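Local coordinates for 1,3-alpha-isomaltosidase (Kribbella flavida DSM 17836, PDB 5X3I), which hydrolyses the alpha-1,3-glucosidic linkages of the cyclic tetrasaccharide cyclobis-(1-6)-alpha-nigerosyl, yielding isomaltose inside the cell, at residues Ala700-Asp705 and Gly709-Ser714; His24-Ile29 and Glu135-Ser140; Gly156-Gly161 and Ile272-Pro277; Ala377-Leu382 and Glu461-Asp466. The protein carries 1 engineered substitution. All blocks are in the same frame, centred on the assembly; numbering follows the deposited sequence.

Contact 1 of 4, residues Ala700-Asp705 and Gly709-Ser714. With SO4 (sulfate ion), chain K.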
# COMPACT_ATOMS: atom_id res chain seq x y z
N ALA A 700 -29.96 -3.55 -14.57
CA ALA A 700 -30.77 -3.33 -15.76
C ALA A 700 -29.95 -3.54 -17.03
O ALA A 700 -28.74 -3.34 -17.03
CB ALA A 700 -31.36 -1.94 -15.75
N GLY A 701 -30.63 -3.91 -18.11
CA GLY A 701 -30.01 -4.26 -19.37
C GLY A 701 -30.09 -5.75 -19.67
O GLY A 701 -30.65 -6.51 -18.89
N GLU A 702 -29.55 -6.15 -20.82
CA GLU A 702 -29.66 -7.53 -21.28
C GLU A 702 -28.33 -8.27 -21.16
O GLU A 702 -27.29 -7.74 -21.51
CB GLU A 702 -30.15 -7.58 -22.72
CG GLU A 702 -31.50 -6.92 -22.94
CD GLU A 702 -32.29 -7.59 -24.04
OE1 GLU A 702 -32.55 -8.80 -23.93
OE2 GLU A 702 -32.65 -6.89 -25.02
N TRP A 703 -28.39 -9.51 -20.70
CA TRP A 703 -27.19 -10.24 -20.34
C TRP A 703 -27.09 -11.62 -20.97
O TRP A 703 -28.09 -12.28 -21.26
CB TRP A 703 -27.11 -10.38 -18.82
CG TRP A 703 -27.04 -9.06 -18.13
CD1 TRP A 703 -28.09 -8.34 -17.63
CD2 TRP A 703 -25.87 -8.28 -17.88
NE1 TRP A 703 -27.64 -7.17 -17.08
CE2 TRP A 703 -26.28 -7.11 -17.22
CE3 TRP A 703 -24.51 -8.46 -18.15
CZ2 TRP A 703 -25.38 -6.13 -16.83
CZ3 TRP A 703 -23.62 -7.49 -17.76
CH2 TRP A 703 -24.06 -6.33 -17.10
N ILE A 704 -25.85 -12.06 -21.15
CA ILE A 704 -25.55 -13.38 -21.65
C ILE A 704 -24.56 -14.08 -20.74
O ILE A 704 -23.54 -13.50 -20.36
CB ILE A 704 -25.00 -13.31 -23.08
CG1 ILE A 704 -26.16 -13.16 -24.06
CG2 ILE A 704 -24.16 -14.53 -23.41
CD1 ILE A 704 -25.75 -12.76 -25.44
N ASP A 705 -24.88 -15.32 -20.36
CA ASP A 705 -23.96 -16.14 -19.60
C ASP A 705 -22.82 -16.55 -20.53
O ASP A 705 -23.05 -17.22 -21.53
CB ASP A 705 -24.70 -17.37 -19.04
CG ASP A 705 -23.83 -18.25 -18.16
OD1 ASP A 705 -22.59 -18.20 -18.26
OD2 ASP A 705 -24.40 -19.02 -17.37
N GLY A 709 -23.27 -19.18 -23.49
CA GLY A 709 -23.81 -18.31 -24.52
C GLY A 709 -25.31 -18.05 -24.46
O GLY A 709 -25.86 -17.39 -25.34
N ASP A 710 -25.99 -18.54 -23.42
CA ASP A 710 -27.44 -18.33 -23.30
C ASP A 710 -27.82 -16.97 -22.72
O ASP A 710 -27.14 -16.46 -21.83
CB ASP A 710 -28.07 -19.42 -22.43
CG ASP A 710 -27.95 -20.79 -23.03
OD1 ASP A 710 -27.82 -20.91 -24.26
OD2 ASP A 710 -27.99 -21.77 -22.26
N ARG A 711 -28.91 -16.40 -23.22
CA ARG A 711 -29.47 -15.19 -22.64
C ARG A 711 -29.89 -15.46 -21.21
O ARG A 711 -30.28 -16.57 -20.86
CB ARG A 711 -30.67 -14.69 -23.43
CG ARG A 711 -30.32 -14.13 -24.78
CD ARG A 711 -30.67 -12.66 -24.87
NE ARG A 711 -30.23 -12.09 -26.14
CZ ARG A 711 -30.42 -10.82 -26.49
NH1 ARG A 711 -31.03 -9.99 -25.67
NH2 ARG A 711 -29.98 -10.39 -27.67
N VAL A 712 -29.79 -14.44 -20.37
CA VAL A 712 -30.22 -14.55 -18.99
C VAL A 712 -30.96 -13.27 -18.60
O VAL A 712 -30.57 -12.18 -18.98
CB VAL A 712 -29.00 -14.82 -18.09
CG1 VAL A 712 -29.22 -14.29 -16.70
CG2 VAL A 712 -28.68 -16.30 -18.05
N PRO A 713 -32.05 -13.41 -17.83
CA PRO A 713 -32.78 -12.19 -17.48
C PRO A 713 -32.08 -11.41 -16.39
O PRO A 713 -31.40 -12.00 -15.56
CB PRO A 713 -34.13 -12.73 -17.00
CG PRO A 713 -33.81 -14.07 -16.46
CD PRO A 713 -32.71 -14.62 -17.32
N SER A 714 -32.26 -10.10 -16.37
CA SER A 714 -31.69 -9.26 -15.32
C SER A 714 -32.37 -9.60 -14.00
O SER A 714 -33.43 -10.23 -14.00
CB SER A 714 -31.84 -7.78 -15.65
OG SER A 714 -33.14 -7.49 -16.10
S SO4 K . -27.49 -4.40 -23.81
O1 SO4 K . -28.18 -5.12 -24.88
O2 SO4 K . -26.06 -4.50 -24.05
O3 SO4 K . -27.89 -3.00 -23.80
O4 SO4 K . -27.82 -5.00 -22.52
O HOH W 1 -33.31 -5.35 -17.65

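Contact 2 of 4, residues His24-Ile29 and Glu135-Ser140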
# COMPACT_ATOMS: atom_id res chain seq x y z
N HIS A 24 13.58 9.51 27.61
CA HIS A 24 12.19 9.88 27.38
C HIS A 24 12.05 10.65 26.07
O HIS A 24 12.71 11.66 25.88
CB HIS A 24 11.66 10.72 28.55
CG HIS A 24 10.24 11.16 28.39
ND1 HIS A 24 9.17 10.32 28.61
CD2 HIS A 24 9.71 12.36 28.04
CE1 HIS A 24 8.05 10.98 28.40
NE2 HIS A 24 8.35 12.22 28.05
N ARG A 25 11.25 10.13 25.15
CA ARG A 25 10.90 10.86 23.93
C ARG A 25 9.39 11.10 23.90
O ARG A 25 8.64 10.16 23.73
CB ARG A 25 11.32 10.09 22.68
CG ARG A 25 12.82 9.86 22.51
CD ARG A 25 13.08 8.97 21.29
NE ARG A 25 12.43 7.67 21.43
CZ ARG A 25 12.24 6.80 20.43
NH1 ARG A 25 11.63 5.64 20.68
NH2 ARG A 25 12.64 7.08 19.20
N PRO A 26 8.96 12.36 24.07
CA PRO A 26 7.52 12.66 24.19
C PRO A 26 6.67 12.04 23.08
O PRO A 26 5.60 11.50 23.38
CB PRO A 26 7.48 14.18 24.12
CG PRO A 26 8.77 14.59 24.74
CD PRO A 26 9.78 13.56 24.30
N HIS A 27 7.13 12.10 21.83
CA HIS A 27 6.42 11.49 20.71
C HIS A 27 6.73 10.00 20.53
O HIS A 27 6.03 9.30 19.80
CB HIS A 27 6.76 12.21 19.41
CG HIS A 27 6.21 13.60 19.34
ND1 HIS A 27 5.05 13.91 18.68
CD2 HIS A 27 6.68 14.76 19.85
CE1 HIS A 27 4.82 15.20 18.77
NE2 HIS A 27 5.80 15.74 19.48
N GLY A 28 7.77 9.52 21.18
CA GLY A 28 8.15 8.13 21.06
C GLY A 28 8.64 7.80 19.66
O GLY A 28 9.21 8.64 18.97
N ILE A 29 8.38 6.57 19.23
CA ILE A 29 8.88 6.08 17.95
C ILE A 29 8.01 6.61 16.80
O ILE A 29 8.42 6.60 15.64
CB ILE A 29 8.92 4.54 17.93
CG1 ILE A 29 9.83 4.02 16.82
CG2 ILE A 29 7.52 3.96 17.81
CD1 ILE A 29 10.03 2.53 16.86
N GLU A 135 16.50 16.05 30.45
CA GLU A 135 16.31 17.45 30.11
C GLU A 135 14.91 17.88 30.50
O GLU A 135 14.13 17.09 31.03
CB GLU A 135 16.55 17.68 28.62
CG GLU A 135 15.73 16.77 27.74
CD GLU A 135 16.02 16.97 26.27
OE1 GLU A 135 15.64 18.03 25.72
OE2 GLU A 135 16.64 16.07 25.66
N TRP A 136 14.58 19.14 30.24
CA TRP A 136 13.24 19.64 30.52
C TRP A 136 12.31 19.37 29.34
O TRP A 136 12.62 19.68 28.20
CB TRP A 136 13.26 21.13 30.84
CG TRP A 136 13.70 21.45 32.24
CD1 TRP A 136 14.85 22.08 32.61
CD2 TRP A 136 12.99 21.16 33.44
NE1 TRP A 136 14.90 22.19 33.98
CE2 TRP A 136 13.77 21.64 34.51
CE3 TRP A 136 11.76 20.55 33.73
CZ2 TRP A 136 13.37 21.52 35.84
CZ3 TRP A 136 11.37 20.43 35.05
CH2 TRP A 136 12.17 20.92 36.09
N PHE A 137 11.16 18.77 29.64
CA PHE A 137 10.10 18.58 28.66
C PHE A 137 8.91 19.45 29.04
O PHE A 137 8.69 19.73 30.21
CB PHE A 137 9.68 17.12 28.57
CG PHE A 137 10.81 16.16 28.35
CD1 PHE A 137 11.29 15.38 29.39
CD2 PHE A 137 11.39 16.04 27.10
CE1 PHE A 137 12.33 14.49 29.19
CE2 PHE A 137 12.44 15.15 26.89
CZ PHE A 137 12.90 14.38 27.93
N GLU A 138 8.14 19.87 28.04
CA GLU A 138 6.94 20.64 28.31
C GLU A 138 5.75 20.08 27.54
O GLU A 138 5.89 19.67 26.39
CB GLU A 138 7.14 22.12 27.96
CG GLU A 138 5.97 23.00 28.33
CD GLU A 138 6.25 24.48 28.13
OE1 GLU A 138 5.41 25.30 28.56
OE2 GLU A 138 7.29 24.81 27.53
N VAL A 139 4.59 20.07 28.18
CA VAL A 139 3.37 19.68 27.52
C VAL A 139 2.25 20.68 27.84
O VAL A 139 2.04 21.04 28.99
CB VAL A 139 2.96 18.25 27.91
CG1 VAL A 139 2.83 18.12 29.42
CG2 VAL A 139 1.68 17.85 27.20
N SER A 140 1.59 21.14 26.79
CA SER A 140 0.48 22.08 26.90
C SER A 140 -0.83 21.42 26.48
O SER A 140 -0.95 20.94 25.35
CB SER A 140 0.74 23.31 26.03
OG SER A 140 1.99 23.89 26.33

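Contact 3 of 4, residues Gly156-Gly161 and Ile272-Pro277. With SO4 (sulfate ion), chain L; SO4 (sulfate ion), chain C.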
# COMPACT_ATOMS: atom_id res chain seq x y z
N GLY A 156 -18.92 24.75 1.09
CA GLY A 156 -20.23 25.40 0.99
C GLY A 156 -21.20 24.97 2.07
O GLY A 156 -20.83 24.78 3.22
N GLU A 157 -22.46 24.79 1.69
CA GLU A 157 -23.51 24.49 2.66
C GLU A 157 -23.44 23.07 3.18
O GLU A 157 -24.16 22.71 4.11
CB GLU A 157 -24.89 24.76 2.06
CG GLU A 157 -25.16 26.23 1.77
CD GLU A 157 -26.59 26.48 1.34
OE1 GLU A 157 -26.79 27.11 0.28
OE2 GLU A 157 -27.52 26.06 2.06
N ARG A 158 -22.58 22.25 2.59
CA ARG A 158 -22.44 20.87 3.03
C ARG A 158 -21.68 20.79 4.35
O ARG A 158 -21.83 19.82 5.09
CB ARG A 158 -21.75 20.03 1.96
CG ARG A 158 -22.62 19.74 0.75
CD ARG A 158 -21.97 18.69 -0.16
NE ARG A 158 -22.96 18.04 -1.01
CZ ARG A 158 -23.14 18.34 -2.29
NH1 ARG A 158 -22.39 19.26 -2.86
NH2 ARG A 158 -24.06 17.70 -3.00
N VAL A 159 -20.87 21.80 4.64
CA VAL A 159 -20.03 21.79 5.83
C VAL A 159 -20.69 22.45 7.04
O VAL A 159 -21.17 23.58 6.96
CB VAL A 159 -18.68 22.49 5.56
CG1 VAL A 159 -17.89 22.66 6.85
CG2 VAL A 159 -17.87 21.71 4.54
N ARG A 160 -20.70 21.73 8.16
CA ARG A 160 -21.22 22.25 9.42
C ARG A 160 -20.33 21.87 10.59
O ARG A 160 -19.47 20.99 10.48
CB ARG A 160 -22.64 21.74 9.66
CG ARG A 160 -23.69 22.41 8.80
CD ARG A 160 -25.08 22.01 9.25
NE ARG A 160 -26.06 23.07 9.03
CZ ARG A 160 -27.30 23.05 9.49
NH1 ARG A 160 -28.12 24.06 9.25
NH2 ARG A 160 -27.72 22.01 10.20
N GLY A 161 -20.54 22.53 11.72
CA GLY A 161 -19.89 22.17 12.97
C GLY A 161 -18.38 22.24 12.93
O GLY A 161 -17.70 21.34 13.41
N ILE A 272 -14.97 19.98 -3.50
CA ILE A 272 -16.23 19.28 -3.68
C ILE A 272 -16.44 19.00 -5.16
O ILE A 272 -16.28 19.89 -5.99
CB ILE A 272 -17.42 20.10 -3.15
CG1 ILE A 272 -17.24 20.38 -1.66
CG2 ILE A 272 -18.73 19.36 -3.39
CD1 ILE A 272 -17.23 19.15 -0.81
N TYR A 273 -16.77 17.76 -5.51
CA TYR A 273 -17.02 17.41 -6.91
C TYR A 273 -18.45 16.96 -7.07
O TYR A 273 -18.95 16.19 -6.26
CB TYR A 273 -16.06 16.31 -7.39
CG TYR A 273 -14.62 16.51 -6.99
CD1 TYR A 273 -13.85 17.49 -7.58
CD2 TYR A 273 -14.03 15.71 -6.02
CE1 TYR A 273 -12.53 17.67 -7.22
CE2 TYR A 273 -12.72 15.89 -5.66
CZ TYR A 273 -11.97 16.86 -6.26
OH TYR A 273 -10.67 17.05 -5.89
N GLU A 274 -19.11 17.42 -8.12
CA GLU A 274 -20.52 17.09 -8.32
C GLU A 274 -20.75 16.35 -9.64
O GLU A 274 -20.12 16.66 -10.64
CB GLU A 274 -21.37 18.35 -8.28
CG GLU A 274 -20.99 19.29 -7.14
CD GLU A 274 -22.19 19.81 -6.39
OE1 GLU A 274 -22.12 19.91 -5.15
OE2 GLU A 274 -23.20 20.13 -7.05
N GLY A 275 -21.63 15.35 -9.62
CA GLY A 275 -22.01 14.65 -10.84
C GLY A 275 -22.30 13.20 -10.56
O GLY A 275 -22.45 12.81 -9.41
N ASP A 276 -22.37 12.39 -11.62
CA ASP A 276 -22.42 10.94 -11.45
C ASP A 276 -21.03 10.50 -10.99
O ASP A 276 -20.09 11.28 -11.07
CB ASP A 276 -22.86 10.24 -12.75
CG ASP A 276 -21.98 10.55 -13.95
OD1 ASP A 276 -20.81 10.95 -13.80
OD2 ASP A 276 -22.47 10.37 -15.07
N PRO A 277 -20.90 9.26 -10.47
CA PRO A 277 -19.63 8.88 -9.85
C PRO A 277 -18.41 9.04 -10.76
O PRO A 277 -17.35 9.43 -10.28
CB PRO A 277 -19.85 7.41 -9.49
CG PRO A 277 -21.30 7.31 -9.27
CD PRO A 277 -21.92 8.21 -10.30
S SO4 L . -22.91 25.10 12.37
O1 SO4 L . -23.85 24.11 11.85
O2 SO4 L . -21.75 25.18 11.50
O3 SO4 L . -23.55 26.41 12.42
O4 SO4 L . -22.50 24.69 13.71
S SO4 C . -17.15 28.13 0.96
O1 SO4 C . -17.32 26.81 0.36
O2 SO4 C . -15.74 28.51 1.02
O3 SO4 C . -17.87 29.12 0.15
O4 SO4 C . -17.71 28.11 2.31

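Contact 4 of 4, residues Ala377-Leu382 and Glu461-Asp466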
# COMPACT_ATOMS: atom_id res chain seq x y z
N ALA A 377 22.07 -13.18 -20.57
CA ALA A 377 21.62 -14.34 -21.33
C ALA A 377 20.26 -14.83 -20.82
O ALA A 377 19.39 -15.18 -21.61
CB ALA A 377 22.64 -15.47 -21.27
N MET A 378 20.08 -14.84 -19.50
CA MET A 378 18.80 -15.24 -18.93
C MET A 378 17.68 -14.32 -19.42
O MET A 378 16.65 -14.79 -19.88
CB MET A 378 18.86 -15.21 -17.39
CG MET A 378 17.52 -15.52 -16.74
SD MET A 378 17.47 -15.19 -14.96
CE MET A 378 17.83 -13.45 -14.93
N ILE A 379 17.92 -13.02 -19.35
CA ILE A 379 16.91 -12.04 -19.72
C ILE A 379 16.64 -12.07 -21.22
O ILE A 379 15.51 -11.95 -21.65
CB ILE A 379 17.31 -10.62 -19.27
CG1 ILE A 379 17.34 -10.54 -17.74
CG2 ILE A 379 16.35 -9.57 -19.81
CD1 ILE A 379 17.98 -9.26 -17.22
N ASP A 380 17.69 -12.23 -22.02
CA ASP A 380 17.52 -12.32 -23.46
C ASP A 380 16.63 -13.52 -23.81
O ASP A 380 15.73 -13.39 -24.63
CB ASP A 380 18.87 -12.39 -24.18
CG ASP A 380 19.63 -11.08 -24.12
OD1 ASP A 380 19.06 -10.06 -23.68
OD2 ASP A 380 20.80 -11.05 -24.53
N GLU A 381 16.86 -14.66 -23.17
CA GLU A 381 16.03 -15.83 -23.44
C GLU A 381 14.58 -15.60 -23.02
O GLU A 381 13.67 -15.94 -23.78
CB GLU A 381 16.57 -17.08 -22.75
CG GLU A 381 15.66 -18.32 -22.90
CD GLU A 381 15.44 -18.77 -24.36
OE1 GLU A 381 16.24 -18.41 -25.24
OE2 GLU A 381 14.48 -19.50 -24.63
N LEU A 382 14.36 -15.02 -21.84
CA LEU A 382 13.01 -14.73 -21.38
C LEU A 382 12.31 -13.78 -22.37
O LEU A 382 11.17 -14.00 -22.74
CB LEU A 382 13.01 -14.14 -19.96
CG LEU A 382 13.48 -15.08 -18.84
CD1 LEU A 382 13.49 -14.40 -17.49
CD2 LEU A 382 12.60 -16.33 -18.77
N GLU A 461 19.17 -0.06 -19.13
CA GLU A 461 19.81 0.26 -20.41
C GLU A 461 20.67 -0.90 -20.98
O GLU A 461 20.61 -1.17 -22.16
CB GLU A 461 20.63 1.54 -20.28
CG GLU A 461 19.73 2.75 -20.05
CD GLU A 461 20.43 4.08 -20.15
OE1 GLU A 461 21.66 4.13 -20.34
OE2 GLU A 461 19.74 5.11 -20.01
N HIS A 462 21.44 -1.57 -20.13
CA HIS A 462 22.21 -2.72 -20.57
C HIS A 462 21.38 -4.00 -20.49
O HIS A 462 21.22 -4.68 -21.49
CB HIS A 462 23.50 -2.88 -19.77
CG HIS A 462 24.26 -4.13 -20.10
ND1 HIS A 462 24.92 -4.31 -21.29
CD2 HIS A 462 24.44 -5.27 -19.39
CE1 HIS A 462 25.48 -5.51 -21.31
NE2 HIS A 462 25.21 -6.11 -20.16
N PHE A 463 20.91 -4.36 -19.29
CA PHE A 463 20.18 -5.61 -19.14
C PHE A 463 18.74 -5.59 -19.68
O PHE A 463 18.12 -6.64 -19.76
CB PHE A 463 20.19 -6.05 -17.67
CG PHE A 463 21.53 -6.49 -17.19
CD1 PHE A 463 22.06 -7.71 -17.60
CD2 PHE A 463 22.28 -5.69 -16.35
CE1 PHE A 463 23.31 -8.12 -17.18
CE2 PHE A 463 23.53 -6.09 -15.92
CZ PHE A 463 24.05 -7.31 -16.33
N ASP A 464 18.23 -4.43 -20.06
CA ASP A 464 16.90 -4.30 -20.67
C ASP A 464 15.74 -4.78 -19.76
O ASP A 464 14.74 -5.31 -20.23
CB ASP A 464 16.87 -5.04 -22.01
CG ASP A 464 15.71 -4.61 -22.90
OD1 ASP A 464 15.28 -3.44 -22.85
OD2 ASP A 464 15.20 -5.47 -23.63
N VAL A 465 15.91 -4.61 -18.45
CA VAL A 465 14.86 -4.90 -17.48
C VAL A 465 13.59 -4.08 -17.80
O VAL A 465 13.67 -2.94 -18.22
CB VAL A 465 15.37 -4.63 -16.04
CG1 VAL A 465 14.24 -4.52 -15.03
CG2 VAL A 465 16.36 -5.73 -15.66
N ASP A 466 12.43 -4.71 -17.68
CA ASP A 466 11.18 -4.09 -18.09
C ASP A 466 10.39 -3.34 -17.01
O ASP A 466 9.40 -2.68 -17.32
CB ASP A 466 10.30 -5.15 -18.70
CG ASP A 466 11.03 -5.92 -19.77
OD1 ASP A 466 11.41 -7.06 -19.52
OD2 ASP A 466 11.28 -5.35 -20.83
O HOH W 2 19.63 -8.52 -21.05
O HOH W 3 20.65 -7.04 -23.10

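Contact 1 of 4, residues Ala700-Asp705 and Gly709-Ser714
Trp703 and Val712 form an antiparallel hydrogen-bonded pair: Val712 N donates to Trp703 O over 2.9 Å. At the next, non-hydrogen-bonded pair Ile704 faces Arg711, and beyond it Asp705 N donates to Asp710 O, 2.9 Å away. The two carbonyls also receive CA-H contacts, Trp703 O from Arg711 and Asp710 O from Ile704, so the backbones are tightly matched here. The buried Trp703 ring lies against Leu698, Tyr729 and Arg731, with NE1 tied to Pro699 O. Asp705 swings CG anti to its own N (chi1 -177°), where its carboxylate meets Arg719 and Trp707 N. A weak bond from Gly709 N to Asp705 O, 2.8 Å long, closes the turn.

The exposed side is looser. Glu702 and Arg711 both bend at chi2, and Glu702 OE1 meets Arg711 NH1 at 2.6 Å, at the guanidinium edge; with the planes 60° apart this is a one-pronged salt bridge. Where the strands part, a water 2.6 Å from Ser714 OG accepts a bond from Gly701 N. A sulfate, probably picked up during crystallisation, takes the N-H of Glu702 through O4 at 2.7 Å and is also held by Ser733. The whole is a beta hairpin whose second strand, 711-712, forms an edge of the antiparallel sheet in the family 31 C-terminal domain.

Contact 2 of 4, residues His24-Ile29 and Glu135-Ser140
One face of the Phe137 ring is covered by His24, whose CD2 sits 3.5 Å above that plane, over the ring centre. The imidazole presents its edge, with Phe137 CZ lying in the imidazole plane, and the result is a T-shaped (edge-to-face) pair with centroids 4.7 Å apart and planes at 65°. The His24 carbonyl adds a close approach, His24 O to Phe137 CZ at 3.4 Å. The Pro26 and Phe137 side chains cross at about a right angle, Pro26 CG touching Phe137 CD2 at 3.8 Å.

Phe137 lies on strand 130-139, an outermost strand of the four-stranded antiparallel sheet in the N-terminal part of the enzyme, and its backbone bonds to Tyr121 on the adjacent strand. The chain before strand 40-41 thus packs on this sheet through His24 and Pro26. His24 carries CG anti to its backbone N (chi1 179°), which sends the ring toward the strand. Both ring nitrogens are engaged, ND1 with Gly54 O and NE2 with Tyr121 OH, and this fixes the rotation of the imidazole against Phe137. Pro26 itself sits in a type I beta turn, Arg25 to Gly28, closed by Gly28 N donating to Arg25 O at 2.8 Å.

Contact 3 of 4, residues Gly156-Gly161 and Ile272-Pro277
Arg158 places CG beside its backbone N (chi1 -72°) and then runs extended to NE, while Glu274 bends at chi2 (-135°); the two side chains approach from opposite directions and meet at their charged ends. Arg158 NH1 donates to Glu274 OE1 in a salt bridge modelled at 2.4 Å, a length too short to be taken literally. The carboxylate oxygen lies at the guanidinium edge, near its plane, and the two flat groups are turned 67° apart, so one oxygen does the work. Ile272 CG2 also comes to 3.7 Å from Arg158 NH1.

Arg158 lies in the 3-10 turn just ahead of strand 159-167, within the galactose mutarotase-like range of the family 31 N-terminal region. The bridge thus links the lead-in of a six-stranded antiparallel sheet to strand 267-274 of a mixed sheet. Trp237, on the strand next to 267-274, makes a cation-pi contact with Arg158 and also packs on Ile272. After Glu274 the chain enters helix 277-288, with Asp276 as its N-cap. Two sulfates bind segment 156-161 at backbone amides: Gly156 N donates to O1 of one at 2.7 Å, and Gly161 N to O2 of the other at 2.9 Å. The second lies along the side chain of Arg160, with its O1 3.4 Å from Arg160 CB.

Contact 4 of 4, residues Ala377-Leu382 and Glu461-Asp466
Ile379 packs against Phe463 and Val465, joining a peripheral helix of the TIM barrel, 375-384, to the loop that leads into barrel strand 467-470.

The apolar contact rests on this one isoleucine. Its CG1 stands anti to the carbonyl carbon (chi1 -66°), and the chain continues outward so that Ile379 CD1 reaches Phe463 CB at 3.9 Å and Val465 CG2 at 4.2 Å. The other branch, Ile379 CG2, lies 3.4 Å from Phe463 O. The Ile379 and Phe463 side chains cross at about a right angle. Within the loop, His462 CD2 sits 3.5 Å over one face of the Phe463 ring. Trp345 meets that ring edge-to-face while also touching Ile379, and Val465 goes on to Leu391 of the barrel strand 388-393.

Water provides the polar link between helix and loop. One molecule stands between Asp380 OD1 and Phe463 O, 2.7 Å from the latter, so the carbonyl that Ile379 CG2 borders also has a polar partner. A second lies 2.9 Å from His462 O and makes a weak, longer approach to the same Asp380 oxygen. Both waters have more acceptors nearby than protons to give, so not every link can be made at once.

The charged groups pair outside the two segments. Asp380 OD2 forms a salt bridge with Lys376 on its own helix, while Asp466 OD1, at the barrel end of the loop, is gripped by two donors, His383 NE2 and the backbone N of Val389.

The four contacts follow one another along the chain in the order 2, 3, 4, 1 and touch nowhere. Contacts 1 and 3 come nearest, with closest atoms about 15 Å apart, whereas contacts 1 and 2 are farthest, their centres 65 Å apart across the middle of the chain. Contact 4, also opposite contacts 2 and 3, belongs to the catalytic barrel. None lies at the annotated sites, yet contact 4 has the most direct chain connection: segment 461-466 runs into strand 467-470, followed at once by Ala471, an engineered residue at the inferred nucleophile position. The inferred proton donor, Asp536, follows barrel strand 531-533. The sulfates of contacts 1 and 3 mark surface sites away from these residues.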